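Local coordinates for protein DtpA (Streptomyces lividans TK24, PDB 5MAP) that probably oxidises dyes and other substrates with hydrogen peroxide as a haem peroxidase of the dye-decolourising (DyP-type) family, at residues 199-204 against 218-223; 295-300 against 329-334. All blocks are in the same frame, centred on the assembly; numbering follows the deposited sequence.

Both interactions belong to the C-terminal DyP-type half of the chain and come in series: interaction 1 (199-204 with 218-223) closes before interaction 2 (295-300 with 329-334) opens. Their centres are about 12 Å apart on the same side of the chain's centre. The common element is the antiparallel sheet of strands 300-310, 316-326, 219-228 and 350-360. Interaction 1 ties the end of helix 195-199 to the start of strand 219-228; interaction 2 joins the approach to strand 300-310 to the start of helix 333-343. The two make direct contact, Ile199 CD1 lying 3.6 Å from Val300 N and Val222 CG1 3.9 Å from Phe333 CG, and Met299 and Phe333 of interaction 2 touch the haem.

Interaction 1: residues 199-204 against 218-223; sequences IFVPEE and GSYVVV
Val201 N donates to Gly218 O at 2.8 Å, nearly straight at hydrogen (167°) though tilted from the carbonyl plane, and so joins the chain leaving helix 195-199 to the start of strand 219-228. Ser219 OG donates to Ile199 O, also at 2.8 Å, in line with the C=O bond (161°); with OG anti to the backbone N (chi1 -171°), the hydroxyl is swung out to the helix end. Gly218 O is used further: Phe200 CA approaches it to 3.3 Å in a CA-H...O contact, and the Phe200 ring meets it with an edge, CD1 at 3.5 Å. Ile199 CG2 lies over the centre of one face of the Phe200 ring, 4.1 Å above the plane. Beyond the polar contacts, Val201 CG2 packs on Tyr220 CE2 at 3.7 Å, the two side chains crossing at a slant. Farther out, Phe200 stacks with His18, and Ser219 and Tyr220 are held by backbone bonds to Val360 and Gln326 in the flanking strands. Ile199 is the last helical residue, and its carbonyl, at the C-terminal end of helix 195-199, is met by Ser219 OG, which also has a weak bond to Gln326 O; Ile199 O and Gly218 O thus each gain a directional donor across the contact.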
loop_
_atom_site.group_PDB
_atom_site.type_symbol
_atom_site.label_atom_id
_atom_site.label_comp_id
_atom_site.label_asym_id
_atom_site.label_seq_id
_atom_site.Cartn_x
_atom_site.Cartn_y
_atom_site.Cartn_z
ATOM N N ILE B 199 -0.071 29.389 -5.871
ATOM C CA ILE B 199 0.006 27.997 -6.293
ATOM C C ILE B 199 0.085 27.782 -7.789
ATOM O O ILE B 199 0.704 26.782 -8.278
ATOM C CB ILE B 199 -1.086 27.173 -5.639
ATOM C CG1 ILE B 199 -1.101 27.385 -4.096
ATOM C CG2 ILE B 199 -0.961 25.708 -6.033
ATOM C CD1 ILE B 199 0.190 26.984 -3.419
ATOM N N PHE B 200 -0.479 28.696 -8.563
ATOM C CA PHE B 200 -0.599 28.481 -10.011
ATOM C C PHE B 200 0.015 29.567 -10.829
ATOM O O PHE B 200 -0.077 30.732 -10.470
ATOM C CB PHE B 200 -2.058 28.337 -10.384
ATOM C CG PHE B 200 -2.722 27.116 -9.842
ATOM C CD1 PHE B 200 -2.366 25.832 -10.284
ATOM C CD2 PHE B 200 -3.694 27.201 -8.848
ATOM C CE1 PHE B 200 -3.016 24.711 -9.822
ATOM C CE2 PHE B 200 -4.333 26.077 -8.416
ATOM C CZ PHE B 200 -3.972 24.832 -8.892
ATOM N N VAL B 201 0.600 29.197 -11.970
ATOM C CA VAL B 201 1.132 30.170 -12.953
ATOM C C VAL B 201 -0.099 30.868 -13.539
ATOM O O VAL B 201 -1.043 30.203 -13.918
ATOM C CB VAL B 201 1.958 29.447 -14.014
ATOM C CG1 VAL B 201 2.386 30.373 -15.194
ATOM C CG2 VAL B 201 3.167 28.770 -13.403
ATOM N N PRO B 202 -0.094 32.200 -13.628
ATOM C CA PRO B 202 -1.357 32.770 -14.128
ATOM C C PRO B 202 -1.545 32.620 -15.624
ATOM O O PRO B 202 -0.579 32.330 -16.339
ATOM C CB PRO B 202 -1.254 34.254 -13.773
ATOM C CG PRO B 202 0.089 34.497 -13.257
ATOM C CD PRO B 202 0.869 33.199 -13.192
ATOM N N GLU B 203 -2.802 32.754 -16.050
ATOM C CA GLU B 203 -3.156 33.056 -17.443
ATOM C C GLU B 203 -2.765 34.508 -17.855
ATOM O O GLU B 203 -3.136 35.475 -17.149
ATOM C CB GLU B 203 -4.675 32.908 -17.625
ATOM C CG GLU B 203 -5.152 31.487 -17.765
ATOM C CD GLU B 203 -6.389 31.340 -18.644
ATOM O OE2 GLU B 203 -7.295 30.569 -18.245
ATOM N N GLU B 204 -2.078 34.658 -18.996
ATOM C CA GLU B 204 -1.716 35.965 -19.568
ATOM C C GLU B 204 -2.769 36.335 -20.623
ATOM O O GLU B 204 -2.985 37.520 -20.916
ATOM C CB GLU B 204 -0.316 35.919 -20.216
ATOM C CG GLU B 204 0.880 35.888 -19.263
ATOM C CD GLU B 204 1.509 37.251 -18.993
ATOM O OE1 GLU B 204 0.813 38.181 -18.526
ATOM O OE2 GLU B 204 2.727 37.394 -19.228
ATOM N N GLY B 218 -0.666 26.141 -14.733
ATOM C CA GLY B 218 0.168 25.018 -14.327
ATOM C C GLY B 218 0.699 25.315 -12.910
ATOM O O GLY B 218 0.451 26.409 -12.350
ATOM N N SER B 219 1.387 24.331 -12.309
ATOM C CA SER B 219 2.030 24.505 -11.028
ATOM C C SER B 219 3.369 23.776 -11.132
ATOM O O SER B 219 3.499 22.897 -11.940
ATOM C CB SER B 219 1.198 23.898 -9.913
ATOM O OG SER B 219 1.688 24.223 -8.586
ATOM N N TYR B 220 4.264 24.068 -10.195
ATOM C CA TYR B 220 5.508 23.311 -10.023
ATOM C C TYR B 220 5.440 22.457 -8.759
ATOM O O TYR B 220 5.105 22.942 -7.710
ATOM C CB TYR B 220 6.726 24.290 -9.916
ATOM C CG TYR B 220 6.848 25.049 -11.213
ATOM C CD1 TYR B 220 7.552 24.535 -12.299
ATOM C CD2 TYR B 220 6.241 26.278 -11.368
ATOM C CE1 TYR B 220 7.575 25.188 -13.530
ATOM C CE2 TYR B 220 6.290 26.929 -12.603
ATOM C CZ TYR B 220 6.995 26.404 -13.611
ATOM O OH TYR B 220 6.958 27.134 -14.825
ATOM N N VAL B 221 5.810 21.171 -8.893
ATOM C CA VAL B 221 5.711 20.243 -7.804
ATOM C C VAL B 221 7.161 19.970 -7.418
ATOM O O VAL B 221 8.027 19.835 -8.262
ATOM C CB VAL B 221 4.996 18.978 -8.283
ATOM C CG1 VAL B 221 5.739 18.236 -9.479
ATOM C CG2 VAL B 221 4.729 18.023 -7.147
ATOM N N VAL B 222 7.368 19.815 -6.134
ATOM C CA VAL B 222 8.627 19.272 -5.615
ATOM C C VAL B 222 8.254 18.015 -4.873
ATOM O O VAL B 222 7.388 18.053 -4.042
ATOM C CB VAL B 222 9.359 20.257 -4.728
ATOM C CG1 VAL B 222 10.544 19.545 -4.080
ATOM C CG2 VAL B 222 9.861 21.413 -5.516
ATOM N N VAL B 223 8.905 16.918 -5.217
ATOM C CA VAL B 223 8.759 15.610 -4.576
ATOM C C VAL B 223 10.003 15.357 -3.788
ATOM O O VAL B 223 11.092 15.500 -4.309
ATOM C CB VAL B 223 8.604 14.488 -5.630
ATOM C CG1 VAL B 223 8.593 13.123 -5.028
ATOM C CG2 VAL B 223 7.270 14.744 -6.376
#

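Interaction 2: residues 295-300 against 329-334; sequences GGAAMV and PLRGFV. With HEM (protoporphyrin IX containing Fe), chain E.
Met299 and Phe333, one from each segment, both reach the same vinyl group of the haem, so this junction of a loop with a helix start extends directly onto the cofactor. Met299 SD stands 3.9 Å from HEM CAC, while CD1 of Phe333 comes to 3.5 Å from HEM CBC. The methionine CG sits between the backbone N and the carbonyl carbon (chi1 68°), and a bend at chi3 (79°) turns the methyl back across the contact: Met299 CE rests 3.6 Å from Gly332 C, beside the start of helix 333-343.

The backbones are joined by one hydrogen bond, Ala298 N to Arg331 O at 3.0 Å, with an angle of 155° at hydrogen. Arg331 O also receives Ala297 CA at 3.2 Å, a CA-H...O contact, and Gly332 CA makes the reciprocal approach to Ala298 O. A water lies 3.0 Å from Gly296 O and also near Arg331 O, where any bond would be weak. At the outer end the Arg331 chain, bent at chi2 and chi3, folds its guanidinium back beside the loop, NH1 lying 3.0 Å from Gly295 O, which is near the guanidinium plane at its edge.

Gly332 occupies the N-cap position of helix 333-343. Pro329 O accepts from both Gly332 N and Val334 N, which reach it from opposite faces of its plane, and Gln326 OE1 accepts from Phe333 N, meeting an amide of the first helical turn. Through Met299 and Phe333 the arrangement forms part of the haem pocket of this DyP-type peroxidase.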
loop_
_atom_site.group_PDB
_atom_site.type_symbol
_atom_site.label_atom_id
_atom_site.label_comp_id
_atom_site.label_asym_id
_atom_site.label_seq_id
_atom_site.Cartn_x
_atom_site.Cartn_y
_atom_site.Cartn_z
ATOM N N GLY B 295 8.879 35.635 4.139
ATOM C CA GLY B 295 8.535 36.599 3.082
ATOM C C GLY B 295 7.286 36.261 2.315
ATOM O O GLY B 295 7.046 36.798 1.235
ATOM N N GLY B 296 6.431 35.396 2.854
ATOM C CA GLY B 296 5.214 35.003 2.088
ATOM C C GLY B 296 5.394 33.716 1.308
ATOM O O GLY B 296 4.440 33.255 0.695
ATOM N N ALA B 297 6.562 33.098 1.400
ATOM C CA ALA B 297 6.801 31.811 0.730
ATOM C C ALA B 297 5.795 30.784 1.144
ATOM O O ALA B 297 5.549 30.618 2.320
ATOM C CB ALA B 297 8.220 31.313 0.970
ATOM N N ALA B 298 5.196 30.101 0.202
ATOM C CA ALA B 298 4.065 29.217 0.475
ATOM C C ALA B 298 3.926 28.068 -0.489
ATOM O O ALA B 298 4.497 28.087 -1.551
ATOM C CB ALA B 298 2.772 29.956 0.509
ATOM N N MET B 299 3.260 27.017 -0.022
ATOM C CA MET B 299 3.103 25.817 -0.827
ATOM C C MET B 299 1.888 25.063 -0.323
ATOM O O MET B 299 1.559 25.131 0.852
ATOM C CB MET B 299 4.359 24.936 -0.791
ATOM C CG MET B 299 4.615 24.327 0.547
ATOM S SD MET B 299 6.309 23.957 0.867
ATOM C CE MET B 299 6.908 25.531 1.301
ATOM N N VAL B 300 1.267 24.295 -1.206
ATOM C CA VAL B 300 0.313 23.268 -0.844
ATOM C C VAL B 300 1.019 21.933 -0.708
ATOM O O VAL B 300 1.643 21.453 -1.642
ATOM C CB VAL B 300 -0.812 23.186 -1.870
ATOM C CG1 VAL B 300 -1.582 21.831 -1.833
ATOM C CG2 VAL B 300 -1.735 24.368 -1.686
ATOM N N PRO B 329 9.060 27.600 -7.421
ATOM C CA PRO B 329 9.810 27.005 -6.298
ATOM C C PRO B 329 10.632 27.973 -5.455
ATOM O O PRO B 329 10.797 27.745 -4.266
ATOM C CB PRO B 329 10.707 25.991 -6.972
ATOM C CG PRO B 329 10.046 25.664 -8.305
ATOM C CD PRO B 329 9.325 26.917 -8.708
ATOM N N LEU B 330 11.072 29.100 -6.036
ATOM C CA LEU B 330 11.843 30.097 -5.306
ATOM C C LEU B 330 11.020 30.935 -4.365
ATOM O O LEU B 330 11.583 31.705 -3.550
ATOM C CB LEU B 330 12.564 31.010 -6.300
ATOM C CG LEU B 330 13.611 30.355 -7.187
ATOM C CD1 LEU B 330 14.401 31.498 -7.837
ATOM C CD2 LEU B 330 14.582 29.365 -6.552
ATOM N N ARG B 331 9.709 30.781 -4.440
ATOM C CA ARG B 331 8.833 31.402 -3.483
ATOM C C ARG B 331 8.025 30.372 -2.671
ATOM O O ARG B 331 6.927 30.660 -2.243
ATOM C CB ARG B 331 7.894 32.332 -4.250
ATOM C CG ARG B 331 8.631 33.483 -4.940
ATOM C CD ARG B 331 9.512 34.311 -4.028
ATOM N NE ARG B 331 8.826 34.666 -2.774
ATOM C CZ ARG B 331 9.288 34.478 -1.520
ATOM N NH1 ARG B 331 8.510 34.869 -0.519
ATOM N NH2 ARG B 331 10.467 33.924 -1.248
ATOM N N GLY B 332 8.585 29.184 -2.510
ATOM C CA GLY B 332 7.883 28.032 -1.986
ATOM C C GLY B 332 8.902 27.128 -1.254
ATOM O O GLY B 332 9.625 27.515 -0.332
ATOM N N PHE B 333 8.978 25.898 -1.744
ATOM C CA PHE B 333 9.924 24.920 -1.315
ATOM C C PHE B 333 11.339 25.428 -1.055
ATOM O O PHE B 333 11.873 25.124 -0.036
ATOM C CB PHE B 333 9.950 23.703 -2.250
ATOM C CG PHE B 333 10.891 22.643 -1.793
ATOM C CD1 PHE B 333 10.520 21.745 -0.776
ATOM C CD2 PHE B 333 12.174 22.584 -2.269
ATOM C CE1 PHE B 333 11.407 20.776 -0.306
ATOM C CE2 PHE B 333 13.045 21.627 -1.779
ATOM C CZ PHE B 333 12.649 20.706 -0.813
ATOM N N VAL B 334 11.969 26.093 -2.040
ATOM C CA VAL B 334 13.404 26.434 -1.985
ATOM C C VAL B 334 13.802 27.323 -0.749
ATOM O O VAL B 334 14.596 26.882 0.082
ATOM C CB VAL B 334 13.875 27.038 -3.319
ATOM C CG1 VAL B 334 15.374 27.393 -3.186
ATOM C CG2 VAL B 334 13.675 26.035 -4.466
HETATM C CHA HEM E . 3.616 22.034 8.543
HETATM C CHB HEM E . 5.444 17.580 9.440
HETATM C CHC HEM E . 8.721 18.220 5.802
HETATM C CHD HEM E . 6.812 22.606 5.014
HETATM C C1A HEM E . 3.887 20.799 9.075
HETATM C C2A HEM E . 3.218 20.256 10.211
HETATM C C3A HEM E . 3.720 19.028 10.478
HETATM C C4A HEM E . 4.717 18.756 9.490
HETATM C CMA HEM E . 3.318 18.058 11.593
HETATM C CAA HEM E . 2.171 20.990 11.012
HETATM C CBA HEM E . 0.682 20.811 10.681
HETATM C CGA HEM E . 0.395 21.441 9.346
HETATM O O1A HEM E . 0.191 22.643 9.200
HETATM O O2A HEM E . 0.386 20.678 8.406
HETATM C C1B HEM E . 6.527 17.378 8.490
HETATM C C2B HEM E . 7.251 16.167 8.375
HETATM C C3B HEM E . 8.153 16.318 7.373
HETATM C C4B HEM E . 7.978 17.667 6.840
HETATM C CMB HEM E . 7.114 14.950 9.218
HETATM C CAB HEM E . 9.141 15.390 6.788
HETATM C CBB HEM E . 9.017 14.071 6.767
HETATM C C1C HEM E . 8.513 19.502 5.303
HETATM C C2C HEM E . 9.300 20.105 4.274
HETATM C C3C HEM E . 8.742 21.355 3.983
HETATM C C4C HEM E . 7.640 21.512 4.935
HETATM C CMC HEM E . 10.463 19.421 3.576
HETATM C CAC HEM E . 9.149 22.429 3.045
HETATM C CBC HEM E . 10.399 22.595 2.573
HETATM C C1D HEM E . 5.758 22.743 5.942
HETATM C C2D HEM E . 4.890 23.905 5.875
HETATM C C3D HEM E . 4.016 23.792 6.873
HETATM C C4D HEM E . 4.367 22.522 7.513
HETATM C CMD HEM E . 4.958 25.058 4.951
HETATM C CAD HEM E . 2.948 24.780 7.223
HETATM C CBD HEM E . 3.508 25.970 8.008
HETATM C CGD HEM E . 2.362 26.885 8.503
HETATM O O1D HEM E . 1.790 26.695 9.637
HETATM O O2D HEM E . 1.985 27.790 7.702
HETATM N NA HEM E . 4.831 19.873 8.655
HETATM N NB HEM E . 6.982 18.240 7.510
HETATM N NC HEM E . 7.583 20.389 5.755
HETATM N ND HEM E . 5.454 21.895 6.953
HETATM FE FE HEM E . 6.213 20.147 7.235
HETATM O O HOH W 1 4.318 32.720 -2.274
#